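Local coordinates for Melibiose/raffinose/stachyose-binding protein MelE (Bacillus subtilis subsp. subtilis str. 168, PDB 4R6H) that binds melibiose, raffinose and stachyose as the solute-binding component of the MelEDC-MsmX ABC transporter, which imports these sugars, at residues A[33-38]-A[324-329]; A[343-348]-A[360-365]. All coordinates share one frame; numbering follows the deposited sequence. Where two conformers were deposited one is given.

Interaction 1 of 2, residues A[33-38]-A[324-329]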
loop_
_atom_site.group_PDB
_atom_site.type_symbol
_atom_site.label_atom_id
_atom_site.label_comp_id
_atom_site.label_asym_id
_atom_site.label_seq_id
_atom_site.Cartn_x
_atom_site.Cartn_y
_atom_site.Cartn_z
ATOM N N LYS A 33 -32.082 -11.586 8.085
ATOM C CA LYS A 33 -31.555 -10.292 8.527
ATOM C C LYS A 33 -30.383 -9.911 7.616
ATOM O O LYS A 33 -29.698 -10.784 7.090
ATOM C CB LYS A 33 -31.115 -10.386 9.976
ATOM C CG LYS A 33 -29.902 -11.271 10.182
ATOM C CD LYS A 33 -30.038 -12.097 11.434
ATOM C CE LYS A 33 -29.832 -11.242 12.665
ATOM N NZ LYS A 33 -29.134 -12.029 13.707
ATOM N N THR A 34 -30.164 -8.616 7.462
ATOM C CA THR A 34 -29.147 -8.121 6.548
ATOM C C THR A 34 -27.871 -7.858 7.329
ATOM O O THR A 34 -27.910 -7.179 8.339
ATOM C CB THR A 34 -29.596 -6.816 5.897
ATOM O OG1 THR A 34 -30.684 -7.096 4.993
ATOM C CG2 THR A 34 -28.460 -6.194 5.112
ATOM N N LEU A 35 -26.743 -8.357 6.827
ATOM C CA LEU A 35 -25.414 -8.086 7.428
ATOM C C LEU A 35 -24.714 -7.199 6.399
ATOM O O LEU A 35 -24.500 -7.614 5.255
ATOM C CB LEU A 35 -24.662 -9.398 7.618
ATOM C CG LEU A 35 -23.203 -9.237 8.135
ATOM C CD1 LEU A 35 -23.191 -8.791 9.573
ATOM C CD2 LEU A 35 -22.445 -10.542 7.997
ATOM N N THR A 36 -24.453 -5.940 6.780
ATOM C CA THR A 36 -23.915 -4.984 5.840
ATOM C C THR A 36 -22.401 -4.911 5.960
ATOM O O THR A 36 -21.858 -4.796 7.065
ATOM C CB THR A 36 -24.502 -3.585 6.046
ATOM O OG1 THR A 36 -24.335 -3.189 7.410
ATOM C CG2 THR A 36 -26.005 -3.567 5.692
ATOM N N ILE A 37 -21.751 -5.003 4.808
ATOM C CA ILE A 37 -20.278 -5.026 4.746
ATOM C C ILE A 37 -19.807 -3.999 3.719
ATOM O O ILE A 37 -20.277 -3.992 2.560
ATOM C CB ILE A 37 -19.756 -6.389 4.285
ATOM C CG1 ILE A 37 -20.367 -7.498 5.127
ATOM C CG2 ILE A 37 -18.210 -6.420 4.294
ATOM C CD1 ILE A 37 -19.804 -8.881 4.886
ATOM N N TYR A 38 -18.907 -3.104 4.136
ATOM C CA TYR A 38 -18.288 -2.138 3.221
ATOM C C TYR A 38 -16.843 -2.570 2.948
ATOM O O TYR A 38 -16.136 -2.993 3.882
ATOM C CB TYR A 38 -18.231 -0.737 3.842
ATOM C CG TYR A 38 -19.386 0.212 3.586
ATOM C CD1 TYR A 38 -20.687 -0.237 3.467
ATOM C CD2 TYR A 38 -19.129 1.587 3.520
ATOM C CE1 TYR A 38 -21.735 0.671 3.238
ATOM C CE2 TYR A 38 -20.146 2.498 3.284
ATOM C CZ TYR A 38 -21.439 2.042 3.156
ATOM O OH TYR A 38 -22.427 2.983 2.936
ATOM N N LYS A 324 -18.904 -10.964 13.721
ATOM C CA LYS A 324 -17.807 -11.830 14.167
ATOM C C LYS A 324 -17.860 -13.214 13.541
ATOM O O LYS A 324 -16.791 -13.763 13.164
ATOM C CB LYS A 324 -17.756 -11.926 15.687
ATOM C CG LYS A 324 -17.331 -10.634 16.336
ATOM C CD LYS A 324 -17.221 -10.788 17.850
ATOM C CE LYS A 324 -16.776 -9.501 18.492
ATOM N NZ LYS A 324 -16.771 -9.619 19.988
ATOM N N ASP A 325 -19.065 -13.791 13.386
ATOM C CA ASP A 325 -19.189 -15.091 12.733
ATOM C C ASP A 325 -18.648 -14.986 11.287
ATOM O O ASP A 325 -17.986 -15.911 10.789
ATOM C CB ASP A 325 -20.647 -15.579 12.646
ATOM C CG ASP A 325 -21.231 -16.033 13.975
ATOM O OD1 ASP A 325 -20.508 -16.342 14.931
ATOM O OD2 ASP A 325 -22.485 -16.053 14.012
ATOM N N PHE A 326 -18.909 -13.846 10.630
ATOM C CA PHE A 326 -18.472 -13.678 9.253
ATOM C C PHE A 326 -16.917 -13.563 9.202
ATOM O O PHE A 326 -16.263 -14.129 8.306
ATOM C CB PHE A 326 -19.134 -12.440 8.616
ATOM C CG PHE A 326 -18.884 -12.328 7.141
ATOM C CD1 PHE A 326 -17.776 -11.659 6.644
ATOM C CD2 PHE A 326 -19.726 -12.917 6.252
ATOM C CE1 PHE A 326 -17.548 -11.603 5.300
ATOM C CE2 PHE A 326 -19.496 -12.860 4.896
ATOM C CZ PHE A 326 -18.393 -12.216 4.413
ATOM N N ILE A 327 -16.343 -12.791 10.129
ATOM C CA ILE A 327 -14.886 -12.683 10.201
ATOM C C ILE A 327 -14.276 -14.088 10.409
ATOM O O ILE A 327 -13.304 -14.470 9.734
ATOM C CB ILE A 327 -14.461 -11.708 11.308
ATOM C CG1 ILE A 327 -14.798 -10.264 10.914
ATOM C CG2 ILE A 327 -12.977 -11.863 11.586
ATOM C CD1 ILE A 327 -14.589 -9.251 12.021
ATOM N N ALA A 328 -14.823 -14.847 11.370
ATOM C CA ALA A 328 -14.304 -16.196 11.628
ATOM C C ALA A 328 -14.388 -17.087 10.393
ATOM O O ALA A 328 -13.485 -17.887 10.136
ATOM C CB ALA A 328 -15.009 -16.840 12.816
ATOM N N PHE A 329 -15.471 -16.948 9.633
ATOM C CA PHE A 329 -15.655 -17.679 8.409
ATOM C C PHE A 329 -14.549 -17.283 7.412
ATOM O O PHE A 329 -13.953 -18.139 6.769
ATOM C CB PHE A 329 -17.059 -17.413 7.839
ATOM C CG PHE A 329 -17.293 -18.011 6.498
ATOM C CD1 PHE A 329 -17.000 -17.287 5.366
ATOM C CD2 PHE A 329 -17.863 -19.274 6.350
ATOM C CE1 PHE A 329 -17.184 -17.821 4.094
ATOM C CE2 PHE A 329 -18.076 -19.809 5.090
ATOM C CZ PHE A 329 -17.752 -19.066 3.958
#
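One face of the Phe326 ring is covered by the end methyl of Ile37, while Leu35 meets the same ring obliquely, close to where it joins its CB. Ile37 CD1 stands 3.5 Å above the ring plane, displaced toward the rim, and its line to the ring centroid lies 17° off the normal; that is the geometry of a CH-pi contact over the face. Its closest approach is to Phe326 CE1, at 3.6 Å. Outside the two segments, Phe57 of helix 44-60 meets the Phe326 ring edge-to-face, and Phe50 of the same helix touches both Ile37 and Phe326.

The contact joins the first strand of the chain, 33-38, to helix 320-331. This strand pairs in parallel with strand 64-69, and helix 44-60 connects the two, a beta-alpha-beta crossover at the start of the alpha/beta architecture of bacterial solute-binding proteins. The segment from the distant part of the chain therefore packs on the same apolar layer as the crossover helix, since Phe326 reaches Phe50 as well as the strand.

On the strand, Leu35 and Ile37 are two positions apart and both direct their CB toward the helix. Leu35 reaches it with CD2, 3.9 Å from Phe326 CB. From the helix, CG of Phe326 lies anti to the backbone N (chi1 -172°), which carries the aromatic group out from the helix toward the strand. The three touching residues are all buried, and the two segments together bury 118 Å² against each other. Near the beginning of the strand the setting turns polar: Lys33 NZ forms a salt bridge with Glu322, one helical turn before Phe326, giving strand and helix a charged link beside the apolar one.

Interaction 2 of 2, residues A[343-348]-A[360-365]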
loop_
_atom_site.group_PDB
_atom_site.type_symbol
_atom_site.label_atom_id
_atom_site.label_comp_id
_atom_site.label_asym_id
_atom_site.label_seq_id
_atom_site.Cartn_x
_atom_site.Cartn_y
_atom_site.Cartn_z
ATOM N N THR A 343 -6.724 -11.076 -4.445
ATOM C CA THR A 343 -6.106 -9.781 -4.248
ATOM C C THR A 343 -4.634 -9.717 -4.654
ATOM O O THR A 343 -4.018 -8.631 -4.570
ATOM C CB THR A 343 -6.173 -9.319 -2.764
ATOM O OG1 THR A 343 -5.220 -10.044 -1.959
ATOM C CG2 THR A 343 -7.598 -9.477 -2.191
ATOM N N SER A 344 -4.075 -10.863 -5.039
ATOM C CA SER A 344 -2.672 -10.997 -5.446
ATOM C C SER A 344 -1.687 -10.657 -4.341
ATOM O O SER A 344 -0.542 -10.292 -4.614
ATOM C CB SER A 344 -2.371 -10.189 -6.721
ATOM O OG SER A 344 -3.234 -10.651 -7.777
ATOM N N LEU A 345 -2.103 -10.834 -3.087
ATOM C CA LEU A 345 -1.271 -10.480 -1.953
ATOM C C LEU A 345 -1.317 -11.554 -0.922
ATOM O O LEU A 345 -2.262 -12.375 -0.878
ATOM C CB LEU A 345 -1.762 -9.152 -1.357
ATOM C CG LEU A 345 -1.517 -7.872 -2.124
ATOM C CD1 LEU A 345 -2.247 -6.689 -1.541
ATOM C CD2 LEU A 345 -0.024 -7.597 -2.163
ATOM N N PRO A 346 -0.335 -11.554 -0.005
ATOM C CA PRO A 346 -0.381 -12.564 1.054
ATOM C C PRO A 346 -1.558 -12.374 1.995
ATOM O O PRO A 346 -2.036 -11.252 2.198
ATOM C CB PRO A 346 0.909 -12.321 1.847
ATOM C CG PRO A 346 1.762 -11.512 0.956
ATOM C CD PRO A 346 0.871 -10.719 0.058
ATOM N N SER A 347 -1.990 -13.469 2.589
ATOM C CA SER A 347 -2.955 -13.412 3.699
ATOM C C SER A 347 -2.340 -12.745 4.886
ATOM O O SER A 347 -1.141 -12.677 5.028
ATOM C CB SER A 347 -3.385 -14.834 4.060
ATOM O OG SER A 347 -4.006 -14.930 5.330
ATOM N N GLY A 348 -3.203 -12.251 5.776
ATOM C CA GLY A 348 -2.770 -11.713 7.052
ATOM C C GLY A 348 -2.455 -12.751 8.114
ATOM O O GLY A 348 -1.995 -12.350 9.176
ATOM N N ASN A 360 7.636 -16.238 -4.127
ATOM C CA ASN A 360 9.095 -16.550 -4.175
ATOM C C ASN A 360 9.906 -15.439 -3.502
ATOM O O ASN A 360 10.695 -15.652 -2.577
ATOM C CB ASN A 360 9.579 -16.842 -5.639
ATOM C CG ASN A 360 9.552 -15.631 -6.596
ATOM O OD1 ASN A 360 8.561 -14.846 -6.671
ATOM N ND2 ASN A 360 10.654 -15.490 -7.381
ATOM N N ASP A 361 9.644 -14.232 -3.950
ATOM C CA ASP A 361 10.359 -13.043 -3.456
ATOM C C ASP A 361 10.002 -12.718 -2.034
ATOM O O ASP A 361 10.855 -12.320 -1.248
ATOM C CB ASP A 361 10.034 -11.833 -4.331
ATOM C CG ASP A 361 10.715 -11.896 -5.696
ATOM O OD1 ASP A 361 11.856 -12.443 -5.806
ATOM O OD2 ASP A 361 10.157 -11.379 -6.660
ATOM N N TYR A 362 8.740 -12.870 -1.644
ATOM C CA TYR A 362 8.420 -12.644 -0.230
ATOM C C TYR A 362 9.121 -13.668 0.716
ATOM O O TYR A 362 9.474 -13.301 1.825
ATOM C CB TYR A 362 6.919 -12.558 0.027
ATOM C CG TYR A 362 6.274 -11.291 -0.540
ATOM C CD1 TYR A 362 6.819 -10.030 -0.276
ATOM C CD2 TYR A 362 5.072 -11.342 -1.215
ATOM C CE1 TYR A 362 6.216 -8.879 -0.742
ATOM C CE2 TYR A 362 4.479 -10.202 -1.695
ATOM C CZ TYR A 362 5.016 -8.974 -1.439
ATOM O OH TYR A 362 4.402 -7.825 -1.882
ATOM N N GLU A 363 9.311 -14.902 0.257
ATOM C CA GLU A 363 10.057 -15.874 1.042
ATOM C C GLU A 363 11.557 -15.490 1.093
ATOM O O GLU A 363 12.203 -15.595 2.136
ATOM C CB GLU A 363 9.872 -17.254 0.436
ATOM C CG GLU A 363 10.370 -18.375 1.321
ATOM C CD GLU A 363 9.399 -19.539 1.392
ATOM O OE1 GLU A 363 8.160 -19.338 1.272
ATOM O OE2 GLU A 363 9.882 -20.669 1.576
ATOM N N TYR A 364 12.095 -15.060 -0.030
ATOM C CA TYR A 364 13.493 -14.632 -0.064
ATOM C C TYR A 364 13.720 -13.504 0.919
ATOM O O TYR A 364 14.764 -13.461 1.600
ATOM C CB TYR A 364 13.899 -14.195 -1.466
ATOM C CG TYR A 364 15.380 -13.933 -1.694
ATOM C CD1 TYR A 364 15.912 -12.666 -1.530
ATOM C CD2 TYR A 364 16.190 -14.910 -2.136
ATOM C CE1 TYR A 364 17.259 -12.424 -1.757
ATOM C CE2 TYR A 364 17.534 -14.686 -2.388
ATOM C CZ TYR A 364 18.048 -13.439 -2.233
ATOM O OH TYR A 364 19.407 -13.273 -2.477
ATOM N N TYR A 365 12.730 -12.611 1.052
ATOM C CA TYR A 365 12.809 -11.469 1.938
ATOM C C TYR A 365 11.971 -11.596 3.205
ATOM O O TYR A 365 11.473 -10.613 3.766
ATOM C CB TYR A 365 12.436 -10.197 1.157
ATOM C CG TYR A 365 13.454 -9.851 0.106
ATOM C CD1 TYR A 365 14.700 -9.396 0.447
ATOM C CD2 TYR A 365 13.163 -9.984 -1.250
ATOM C CE1 TYR A 365 15.640 -9.112 -0.523
ATOM C CE2 TYR A 365 14.083 -9.665 -2.226
ATOM C CZ TYR A 365 15.333 -9.242 -1.864
ATOM O OH TYR A 365 16.251 -8.955 -2.854
#
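Apolar contact comes first: the ring of Pro346 meets the CD2-CE2 bond of the Tyr362 ring. Pro346 CG is 4.0 Å from Tyr362 CD2, and Pro346 CD is likewise 4.0 Å from Tyr362 CE2, so two neighbouring proline carbons meet two neighbouring aromatic carbons. The approach is oblique to the aromatic plane and the two side chains cross at about a right angle; the evidence is for van der Waals packing and not for a stack. Leu345 adds a looser touch farther out, with CD2 at 4.4 Å from Tyr362 OH. The two segments bury 92 Å² between them.

Two further contacts, one aromatic and one cationic, are made by the same ring. Trp303 meets Tyr362 edge-to-face, and Lys142 makes a cation-pi interaction with it. A torsion explains how the ring gets there: CG of Tyr362 is anti to its carbonyl carbon (chi1 -70°), and the ring projects from helix 359-364 toward Pro346.

Hydrogen bonding is found at the polar end of Tyr362, where OH bonds to the backbone oxygen of Lys142, in strand 141-148.

Backbone conformation sets the course of the loop. Ser344, with phi 62°, closes helix 333-343 in a Schellman motif, after which Leu345 and Pro346 take extended conformations and lead the chain away past the tyrosine.

The chemistry thus divides along the tyrosine: its hydroxyl is satisfied by the strand and its ring also meets Trp303 and Lys142, while the loop after helix 333-343 meets the tyrosine through the carbon atoms of Pro346 and, loosely, Leu345, contacts whose strength depends on shape fit and not on directional bonds.

Interaction 1 closes before interaction 2 opens, so the two follow in series along the chain: helix 320-331 of interaction 1 is followed by helix 333-343, whose end leads into the 343-348 loop of interaction 2. Their centres lie 26 Å apart and their nearest atoms about 10 Å, without touching. They lie by different sheets: interaction 1 by the parallel pair 33-38 and 64-69, interaction 2 by the six-stranded mixed sheet, which is consistent with the two-lobed fold of solute-binding proteins. Interaction 1 sits 25 Å from the chain centre and interaction 2 only 13 Å. Helix 333-343 thus links a peripheral strand-helix contact to a more central one in this open form of the sugar-binding protein.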